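Local coordinates for uncharacterized protein (Bacteroides caccae, PDB 3NO2), which is of unknown function but folds as a six-bladed beta-propeller, a scaffold that commonly serves for binding or catalysis near its central axis, at residues L68-A72 / L102-G108; G36-S41 / F52-K56; I20-K25 / V256-N260. One frame throughout, in Å; residues are numbered along the deposited sequence.

How the contacts relate
All three contacts hold a six-bladed propeller together, at different depths. Contact 2 is buried, its centre about 11 Å from that of the chain, and works within one blade, tying the loop before its innermost strand to the second strand. Contacts 1 and 3 are partly buried, their centres about 18 and 19 Å from the chain's centre, each joining the outermost strand of one blade to the third strand and following turn of the next. Contacts 1 and 2 share a sheet and touch through Tyr54 and Asn70; contact 3 is remote. A tryptophan is central to each: on backbone and aliphatic groups in contact 1, on lysines in contact 3, on Tyr54 in contact 2, which adds backbone bonds, waters and polar side chains.

Contact 1. Residues L68-A72 / L102-G108; sequences LWNIA and LEVNMKG
Neighbouring propeller blades meet here, where Trp69 of the outermost strand of one blade lays its indole against the type I turn Asn105-Gly108 that follows the third strand of the next. The same face of the indole receives both partners: Gly108 CA sits 3.5 Å from the centroid of the five-membered ring, and Val104 CG1 lies 4.0 Å from that of the six-membered ring, each a CH-pi contact. Glycine suits its place twice over. A CB would clash with Trp69 CB and, at these backbone angles (phi 81°), with the preceding carbonyl O; its absence lets Gly108 CA and N lie over the indole face. The carbonyl Met106 O approaches the indole edge, 3.2 Å from Trp69 CD1. Trp69 reaches the turn with CG held between its backbone N and carbonyl carbon (chi1 56°), on a classic beta bulge in which it and Leu68 both face Met60.

The turn is closed by Gly108 N bonding to Asn105 O at 3.0 Å, while the side-chain nitrogen Asn105 ND2 bonds to Glu109. Beyond the indole, Ile71 continues the apolar seam. Its CD1 meets Val104 CG2 tip to tip at 3.7 Å and touches Leu102 CD1 at 4.1 Å. Branched aliphatic chains suit this place because they pack between two sheets without needing polar partners. At the margin a water donates to Gly108 O at 2.7 Å and, weakly, to Asn70 O, bridging the two backbones. Large apolar side chains packed between adjacent sheets, without continuous strand pairing across the seam, are typical of the blade-to-blade interface of a beta-propeller.

Contact 2. Residues G36-S41 / F52-K56; sequences GWECNS and FSYSK
Main-chain hydrogen bonds join Glu38 to Tyr54 and Ser41 to Ser53. Glu38 N donates to Tyr54 O at 3.1 Å, from well above the carbonyl plane, and Ser53 N to Ser41 O at 3.0 Å, more nearly in line with the C=O bond (154°). CA-H...O contacts fill in between, such as Cys39 CA to Ser53 O at 3.3 Å. Lys56, bent at chi2 and chi4, curls NZ back to a weak bond with Gly36 O.

Aromatic packing covers one flank. Trp37 and Tyr54 lie side by side, face to face with planes 28° apart, though Tyr54 has two conformers and the modelled spacing is doubtfully short. Phe52 presents its ring edge to Trp37 CZ3.

Polar side chains and water occupy the other. One water accepts from Asn40 N and lies within bonding distance of Glu38 O (2.7 Å) and Ser53 OG (2.8 Å); another links Glu38 OE1 to Ser55 OG. Serine's short hydroxyl suits both places, reaching water close beside the backbone. Asn40 ND2 meets Glu38 OE2 from above the carboxylate plane, and Gln80 bonds to both side chains. Glu38 also bonds to Ser12 and a bound citrate, probably from crystallisation; a carboxylate so positioned is consistent with a polar pocket.

Contact 3. Residues I20-K25 / V256-N260; sequences INKDTK and VWQLN
Lys25 runs out along Leu259 and Trp257 to the backbone of the opposite strand. Its CB and CG each lie 3.9 Å from Leu259 CD2, and Lys25 CD passes 3.6 Å from Gln258 O. Lys25 CE lies 3.2 Å from Gln258 O and also near Trp257 NE1, and Lys25 NZ ends on Gln258 O at 2.8 Å, nearly along the C=O axis. With CG beside the backbone N (chi1 -52°) and the rest extended, a lysine suits its place: methylenes cover apolar groups, the ammonium reaches a carbonyl.

Lys22 lies across the indole, its CG making a CH-pi contact over the six-membered ring, 3.5 Å from Trp257 CZ2, while NZ continues to a salt bridge with Glu248 and a bond to Tyr227. Trp257 NE1 gives a weak, bent bond to Lys22 O at 3.1 Å and a weak one to a water in the ring plane. Deeper in, Ile20 CD1 meets Leu259 CD1 tip to tip at 3.6 Å. Asn21 OD1 accepts from Thr24 N, an Asx motif starting the turn that carries both lysines. Such packing between adjacent sheets is typical of propeller blade interfaces; here a tryptophan meets the turn of the sheet uniting both chain ends.

Contact 1. Residues L68-A72 / L102-G108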
loop_
_atom_site.group_PDB
_atom_site.type_symbol
_atom_site.label_atom_id
_atom_site.label_comp_id
_atom_site.label_asym_id
_atom_site.label_seq_id
_atom_site.Cartn_x
_atom_site.Cartn_y
_atom_site.Cartn_z
ATOM N N LEU A 68 17.486 11.235 4.460
ATOM C CA LEU A 68 17.246 12.543 3.843
ATOM C C LEU A 68 16.338 13.385 4.702
ATOM O O LEU A 68 16.635 14.545 4.985
ATOM C CB LEU A 68 16.682 12.375 2.425
ATOM C CG LEU A 68 17.659 11.684 1.450
ATOM C CD1 LEU A 68 16.994 11.390 0.100
ATOM C CD2 LEU A 68 18.949 12.505 1.233
ATOM N N TRP A 69 15.225 12.825 5.143
ATOM C CA TRP A 69 14.285 13.542 5.979
ATOM C C TRP A 69 13.378 12.540 6.679
ATOM O O TRP A 69 13.278 11.398 6.260
ATOM C CB TRP A 69 13.439 14.549 5.194
ATOM C CG TRP A 69 12.631 14.094 4.033
ATOM C CD1 TRP A 69 12.962 14.229 2.730
ATOM C CD2 TRP A 69 11.337 13.482 4.048
ATOM N NE1 TRP A 69 11.976 13.768 1.942
ATOM C CE2 TRP A 69 10.941 13.291 2.711
ATOM C CE3 TRP A 69 10.455 13.079 5.070
ATOM C CZ2 TRP A 69 9.711 12.709 2.374
ATOM C CZ3 TRP A 69 9.234 12.519 4.721
ATOM C CH2 TRP A 69 8.900 12.306 3.375
ATOM N N ASN A 70 12.724 13.018 7.730
ATOM C CA ASN A 70 11.855 12.203 8.583
ATOM C C ASN A 70 10.747 13.079 9.106
ATOM O O ASN A 70 10.972 14.266 9.453
ATOM C CB ASN A 70 12.641 11.677 9.775
ATOM C CG ASN A 70 11.848 10.798 10.663
ATOM O OD1 ASN A 70 11.431 9.717 10.232
ATOM N ND2 ASN A 70 11.575 11.224 11.895
ATOM N N ILE A 71 9.543 12.532 9.164
ATOM C CA ILE A 71 8.404 13.165 9.835
ATOM C C ILE A 71 7.849 12.193 10.859
ATOM O O ILE A 71 7.459 11.065 10.506
ATOM C CB ILE A 71 7.332 13.578 8.845
ATOM C CG1 ILE A 71 7.907 14.601 7.852
ATOM C CG2 ILE A 71 6.065 14.137 9.624
ATOM C CD1 ILE A 71 6.887 14.964 6.699
ATOM N N ALA A 72 7.808 12.587 12.126
ATOM C CA ALA A 72 7.225 11.784 13.183
ATOM C C ALA A 72 5.714 11.893 13.202
ATOM O O ALA A 72 5.143 12.990 12.991
ATOM C CB ALA A 72 7.810 12.229 14.534
ATOM N N LEU A 102 -0.232 14.761 4.539
ATOM C CA LEU A 102 0.773 15.763 4.148
ATOM C C LEU A 102 1.309 15.415 2.782
ATOM O O LEU A 102 1.617 14.248 2.485
ATOM C CB LEU A 102 1.935 15.771 5.131
ATOM C CG LEU A 102 1.623 16.013 6.607
ATOM C CD1 LEU A 102 2.917 15.770 7.439
ATOM C CD2 LEU A 102 1.030 17.460 6.835
ATOM N N GLU A 103 1.463 16.431 1.933
ATOM C CA GLU A 103 2.295 16.314 0.733
ATOM C C GLU A 103 3.610 16.980 1.055
ATOM O O GLU A 103 3.634 18.038 1.694
ATOM C CB GLU A 103 1.599 16.932 -0.491
ATOM C CG GLU A 103 0.344 16.176 -0.828
ATOM C CD GLU A 103 -0.376 16.614 -2.059
ATOM O OE1 GLU A 103 0.232 17.328 -2.891
ATOM O OE2 GLU A 103 -1.552 16.218 -2.240
ATOM N N VAL A 104 4.705 16.376 0.645
ATOM C CA VAL A 104 6.038 16.730 1.143
ATOM C C VAL A 104 7.000 16.714 -0.041
ATOM O O VAL A 104 6.910 15.845 -0.916
ATOM C CB VAL A 104 6.532 15.716 2.203
ATOM C CG1 VAL A 104 7.894 16.064 2.786
ATOM C CG2 VAL A 104 5.454 15.593 3.340
ATOM N N ASN A 105 7.895 17.688 -0.134
ATOM C CA ASN A 105 8.882 17.677 -1.202
ATOM C C ASN A 105 10.080 16.828 -0.832
ATOM O O ASN A 105 10.142 16.277 0.283
ATOM C CB ASN A 105 9.255 19.122 -1.655
ATOM C CG ASN A 105 9.997 19.891 -0.640
ATOM O OD1 ASN A 105 10.528 19.386 0.362
ATOM N ND2 ASN A 105 10.035 21.242 -0.868
HETATM N N MSE A 106 11.080 16.761 -1.715
HETATM C CA MSE A 106 12.252 15.910 -1.478
HETATM C C MSE A 106 13.154 16.396 -0.375
HETATM O O MSE A 106 14.012 15.657 0.121
HETATM C CB MSE A 106 13.068 15.739 -2.757
HETATM C CG MSE A 106 12.330 14.998 -3.842
HETATM SE SE MSE A 106 11.644 13.238 -3.330
HETATM C CE MSE A 106 9.755 13.664 -2.869
ATOM N N LYS A 107 12.974 17.646 0.009
ATOM C CA LYS A 107 13.678 18.230 1.168
ATOM C C LYS A 107 12.989 17.981 2.503
ATOM O O LYS A 107 13.478 18.416 3.543
ATOM C CB LYS A 107 13.845 19.741 0.956
ATOM C CG LYS A 107 14.890 20.090 -0.081
ATOM C CD LYS A 107 15.065 21.600 -0.275
ATOM C CE LYS A 107 16.222 21.855 -1.253
ATOM N NZ LYS A 107 16.351 23.272 -1.734
ATOM N N GLY A 108 11.824 17.340 2.490
ATOM C CA GLY A 108 11.038 17.142 3.689
ATOM C C GLY A 108 10.171 18.310 4.135
ATOM O O GLY A 108 9.665 18.298 5.256
HETATM O O HOH W 1 10.859 16.623 7.081
#

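Contact 2. Residues G36-S41 / F52-K56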
loop_
_atom_site.group_PDB
_atom_site.type_symbol
_atom_site.label_atom_id
_atom_site.label_comp_id
_atom_site.label_asym_id
_atom_site.label_seq_id
_atom_site.Cartn_x
_atom_site.Cartn_y
_atom_site.Cartn_z
ATOM N N GLY A 36 8.700 -1.715 17.568
ATOM C CA GLY A 36 7.465 -0.951 17.556
ATOM C C GLY A 36 7.096 -0.383 16.188
ATOM O O GLY A 36 5.991 0.181 16.023
ATOM N N TRP A 37 7.992 -0.494 15.210
ATOM C CA TRP A 37 7.703 0.002 13.870
ATOM C C TRP A 37 6.846 -1.003 13.097
ATOM O O TRP A 37 6.910 -2.206 13.325
ATOM C CB TRP A 37 9.007 0.302 13.116
ATOM C CG TRP A 37 9.731 1.517 13.592
ATOM C CD1 TRP A 37 9.530 2.185 14.785
ATOM C CD2 TRP A 37 10.827 2.184 12.955
ATOM N NE1 TRP A 37 10.403 3.215 14.905
ATOM C CE2 TRP A 37 11.198 3.256 13.793
ATOM C CE3 TRP A 37 11.494 2.034 11.735
ATOM C CZ2 TRP A 37 12.238 4.144 13.461
ATOM C CZ3 TRP A 37 12.513 2.909 11.423
ATOM C CH2 TRP A 37 12.872 3.952 12.265
ATOM N N GLU A 38 5.994 -0.508 12.222
ATOM C CA GLU A 38 5.153 -1.321 11.378
ATOM C C GLU A 38 5.136 -0.654 10.026
ATOM O O GLU A 38 4.680 0.501 9.940
ATOM C CB GLU A 38 3.716 -1.430 11.904
ATOM C CG GLU A 38 2.824 -2.330 11.072
ATOM C CD GLU A 38 1.352 -2.244 11.328
ATOM O OE1 GLU A 38 0.846 -1.253 11.914
ATOM O OE2 GLU A 38 0.643 -3.180 10.848
ATOM N N CYS A 39 5.606 -1.339 8.981
ATOM C CA CYS A 39 5.670 -0.799 7.628
ATOM C C CYS A 39 4.630 -1.419 6.725
ATOM O O CYS A 39 4.689 -2.606 6.402
ATOM C CB CYS A 39 7.048 -0.995 7.015
ATOM S SG CYS A 39 7.143 -0.433 5.310
ATOM N N ASN A 40 3.639 -0.594 6.357
ATOM C CA ASN A 40 2.612 -0.943 5.354
ATOM C C ASN A 40 2.690 -0.159 4.067
ATOM O O ASN A 40 1.830 -0.365 3.220
ATOM C CB ASN A 40 1.210 -0.828 5.963
ATOM C CG ASN A 40 0.916 -1.953 6.949
ATOM O OD1 ASN A 40 0.900 -3.153 6.546
ATOM N ND2 ASN A 40 0.647 -1.616 8.213
ATOM N N SER A 41 3.690 0.713 3.927
ATOM C CA SER A 41 3.909 1.489 2.722
ATOM C C SER A 41 5.408 1.696 2.460
ATOM O O SER A 41 6.128 2.244 3.298
ATOM C CB SER A 41 3.299 2.887 2.845
ATOM O OG SER A 41 1.862 2.785 2.904
ATOM N N PHE A 52 9.403 5.307 3.098
ATOM C CA PHE A 52 8.577 4.313 3.787
ATOM C C PHE A 52 7.921 4.900 4.989
ATOM O O PHE A 52 8.483 5.776 5.660
ATOM C CB PHE A 52 9.379 3.025 4.137
ATOM C CG PHE A 52 10.484 3.187 5.149
ATOM C CD1 PHE A 52 11.736 3.655 4.778
ATOM C CD2 PHE A 52 10.260 2.879 6.452
ATOM C CE1 PHE A 52 12.732 3.772 5.729
ATOM C CE2 PHE A 52 11.252 2.999 7.406
ATOM C CZ PHE A 52 12.484 3.466 7.044
ATOM N N SER A 53 6.762 4.348 5.338
ATOM C CA SER A 53 6.119 4.621 6.617
ATOM C C SER A 53 6.435 3.503 7.575
ATOM O O SER A 53 6.662 2.332 7.187
ATOM C CB SER A 53 4.609 4.813 6.524
ATOM O OG SER A 53 3.965 3.667 6.027
ATOM N N TYR A 54 6.424 3.852 8.853
ATOM C CA TYR A 54 6.793 2.911 9.886
ATOM C C TYR A 54 5.981 3.035 11.173
ATOM O O TYR A 54 6.398 2.563 12.240
ATOM C CB TYR A 54 8.294 2.934 10.139
ATOM C CG TYR A 54 8.898 4.238 10.611
ATOM C CD1 TYR A 54 9.005 4.511 11.957
ATOM C CD2 TYR A 54 9.450 5.144 9.725
ATOM C CE1 TYR A 54 9.591 5.679 12.419
ATOM C CE2 TYR A 54 10.050 6.335 10.184
ATOM C CZ TYR A 54 10.091 6.581 11.529
ATOM O OH TYR A 54 10.693 7.714 12.027
ATOM N N SER A 55 4.791 3.638 11.043
ATOM C CA SER A 55 3.816 3.817 12.139
ATOM C C SER A 55 4.187 4.959 13.041
ATOM O O SER A 55 3.420 5.919 13.223
ATOM C CB SER A 55 3.521 2.517 12.910
ATOM O OG SER A 55 2.299 2.692 13.635
ATOM N N LYS A 56 5.401 4.952 13.564
ATOM C CA LYS A 56 5.889 6.084 14.361
ATOM C C LYS A 56 6.307 7.264 13.502
ATOM O O LYS A 56 6.550 8.351 14.041
ATOM C CB LYS A 56 7.054 5.637 15.272
ATOM C CG LYS A 56 6.684 4.540 16.265
ATOM C CD LYS A 56 5.500 4.874 17.109
ATOM C CE LYS A 56 5.287 3.893 18.263
ATOM N NZ LYS A 56 5.084 2.526 17.843
HETATM O O HOH W 2 3.239 1.764 7.981
HETATM O O HOH W 3 1.519 0.126 14.172
#

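Contact 3. Residues I20-K25 / V256-N260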
loop_
_atom_site.group_PDB
_atom_site.type_symbol
_atom_site.label_atom_id
_atom_site.label_comp_id
_atom_site.label_asym_id
_atom_site.label_seq_id
_atom_site.Cartn_x
_atom_site.Cartn_y
_atom_site.Cartn_z
ATOM N N ILE A 20 14.307 -6.738 -3.944
ATOM C CA ILE A 20 14.394 -8.078 -4.520
ATOM C C ILE A 20 14.644 -7.922 -6.026
ATOM O O ILE A 20 13.993 -7.140 -6.718
ATOM C CB ILE A 20 13.098 -8.834 -4.252
ATOM C CG1 ILE A 20 12.980 -9.082 -2.730
ATOM C CG2 ILE A 20 13.044 -10.179 -5.013
ATOM C CD1 ILE A 20 11.648 -9.685 -2.250
ATOM N N ASN A 21 15.604 -8.701 -6.525
ATOM C CA ASN A 21 15.770 -8.881 -7.970
ATOM C C ASN A 21 14.672 -9.826 -8.439
ATOM O O ASN A 21 14.588 -10.966 -7.976
ATOM C CB ASN A 21 17.166 -9.486 -8.227
ATOM C CG ASN A 21 17.426 -9.825 -9.689
ATOM O OD1 ASN A 21 16.565 -10.311 -10.401
ATOM N ND2 ASN A 21 18.680 -9.560 -10.144
ATOM N N LYS A 22 13.744 -9.310 -9.223
ATOM C CA LYS A 22 12.558 -10.079 -9.604
ATOM C C LYS A 22 12.924 -11.412 -10.299
ATOM O O LYS A 22 12.310 -12.445 -10.046
ATOM C CB LYS A 22 11.658 -9.260 -10.497
ATOM C CG LYS A 22 10.371 -9.972 -10.896
ATOM C CD LYS A 22 9.508 -9.181 -11.875
ATOM C CE LYS A 22 8.235 -9.914 -12.186
ATOM N NZ LYS A 22 7.375 -9.156 -13.134
ATOM N N ASP A 23 13.903 -11.358 -11.169
ATOM C CA ASP A 23 14.276 -12.500 -11.984
ATOM C C ASP A 23 14.905 -13.603 -11.167
ATOM O O ASP A 23 14.533 -14.771 -11.322
ATOM C CB ASP A 23 15.273 -12.077 -13.062
ATOM C CG ASP A 23 14.636 -11.239 -14.172
ATOM O OD1 ASP A 23 13.389 -11.126 -14.257
ATOM O OD2 ASP A 23 15.411 -10.728 -14.999
ATOM N N THR A 24 15.840 -13.259 -10.294
ATOM C CA THR A 24 16.491 -14.236 -9.443
ATOM C C THR A 24 15.723 -14.580 -8.164
ATOM O O THR A 24 15.984 -15.605 -7.524
ATOM C CB THR A 24 17.900 -13.806 -9.071
ATOM O OG1 THR A 24 17.778 -12.668 -8.199
ATOM C CG2 THR A 24 18.770 -13.447 -10.302
ATOM N N LYS A 25 14.775 -13.709 -7.806
ATOM C CA LYS A 25 14.025 -13.818 -6.548
ATOM C C LYS A 25 14.930 -13.663 -5.322
ATOM O O LYS A 25 14.567 -14.130 -4.247
ATOM C CB LYS A 25 13.158 -15.051 -6.469
ATOM C CG LYS A 25 12.214 -15.267 -7.637
ATOM C CD LYS A 25 11.280 -16.445 -7.416
ATOM C CE LYS A 25 10.391 -16.822 -8.563
ATOM N NZ LYS A 25 9.523 -17.963 -8.197
ATOM N N VAL A 256 1.540 -15.703 -13.065
ATOM C CA VAL A 256 2.647 -15.876 -13.988
ATOM C C VAL A 256 4.008 -15.842 -13.319
ATOM O O VAL A 256 5.020 -16.237 -13.920
ATOM C CB VAL A 256 2.595 -14.885 -15.193
ATOM C CG1 VAL A 256 1.307 -15.145 -16.024
ATOM C CG2 VAL A 256 2.700 -13.454 -14.710
ATOM N N TRP A 257 4.065 -15.338 -12.094
ATOM C CA TRP A 257 5.304 -15.198 -11.335
ATOM C C TRP A 257 4.934 -15.038 -9.854
ATOM O O TRP A 257 3.866 -14.486 -9.562
ATOM C CB TRP A 257 6.139 -14.014 -11.849
ATOM C CG TRP A 257 7.367 -13.703 -11.043
ATOM C CD1 TRP A 257 8.628 -14.173 -11.249
ATOM C CD2 TRP A 257 7.453 -12.841 -9.890
ATOM N NE1 TRP A 257 9.478 -13.693 -10.303
ATOM C CE2 TRP A 257 8.794 -12.841 -9.470
ATOM C CE3 TRP A 257 6.534 -12.056 -9.197
ATOM C CZ2 TRP A 257 9.229 -12.102 -8.397
ATOM C CZ3 TRP A 257 6.969 -11.310 -8.142
ATOM C CH2 TRP A 257 8.309 -11.339 -7.731
ATOM N N GLN A 258 5.758 -15.547 -8.944
ATOM C CA GLN A 258 5.466 -15.398 -7.542
ATOM C C GLN A 258 6.695 -15.514 -6.681
ATOM O O GLN A 258 7.684 -16.132 -7.085
ATOM C CB GLN A 258 4.437 -16.456 -7.086
ATOM C CG GLN A 258 4.948 -17.916 -7.165
ATOM C CD GLN A 258 3.831 -18.874 -6.926
ATOM O OE1 GLN A 258 3.539 -19.263 -5.772
ATOM N NE2 GLN A 258 3.170 -19.305 -8.027
ATOM N N LEU A 259 6.598 -14.943 -5.479
ATOM C CA LEU A 259 7.496 -15.234 -4.364
ATOM C C LEU A 259 6.761 -16.140 -3.402
ATOM O O LEU A 259 5.607 -15.824 -3.027
ATOM C CB LEU A 259 7.880 -13.945 -3.602
ATOM C CG LEU A 259 8.615 -12.896 -4.415
ATOM C CD1 LEU A 259 8.953 -11.695 -3.524
ATOM C CD2 LEU A 259 9.884 -13.451 -5.119
ATOM N N ASN A 260 7.358 -17.265 -3.047
ATOM C CA ASN A 260 6.691 -18.286 -2.258
ATOM C C ASN A 260 7.739 -18.994 -1.397
ATOM O O ASN A 260 8.210 -20.101 -1.717
ATOM C CB ASN A 260 5.955 -19.278 -3.181
ATOM C CG ASN A 260 5.007 -20.191 -2.431
ATOM O OD1 ASN A 260 4.995 -20.239 -1.196
ATOM N ND2 ASN A 260 4.162 -20.893 -3.174
HETATM O O HOH W 4 11.739 -15.126 -11.722
#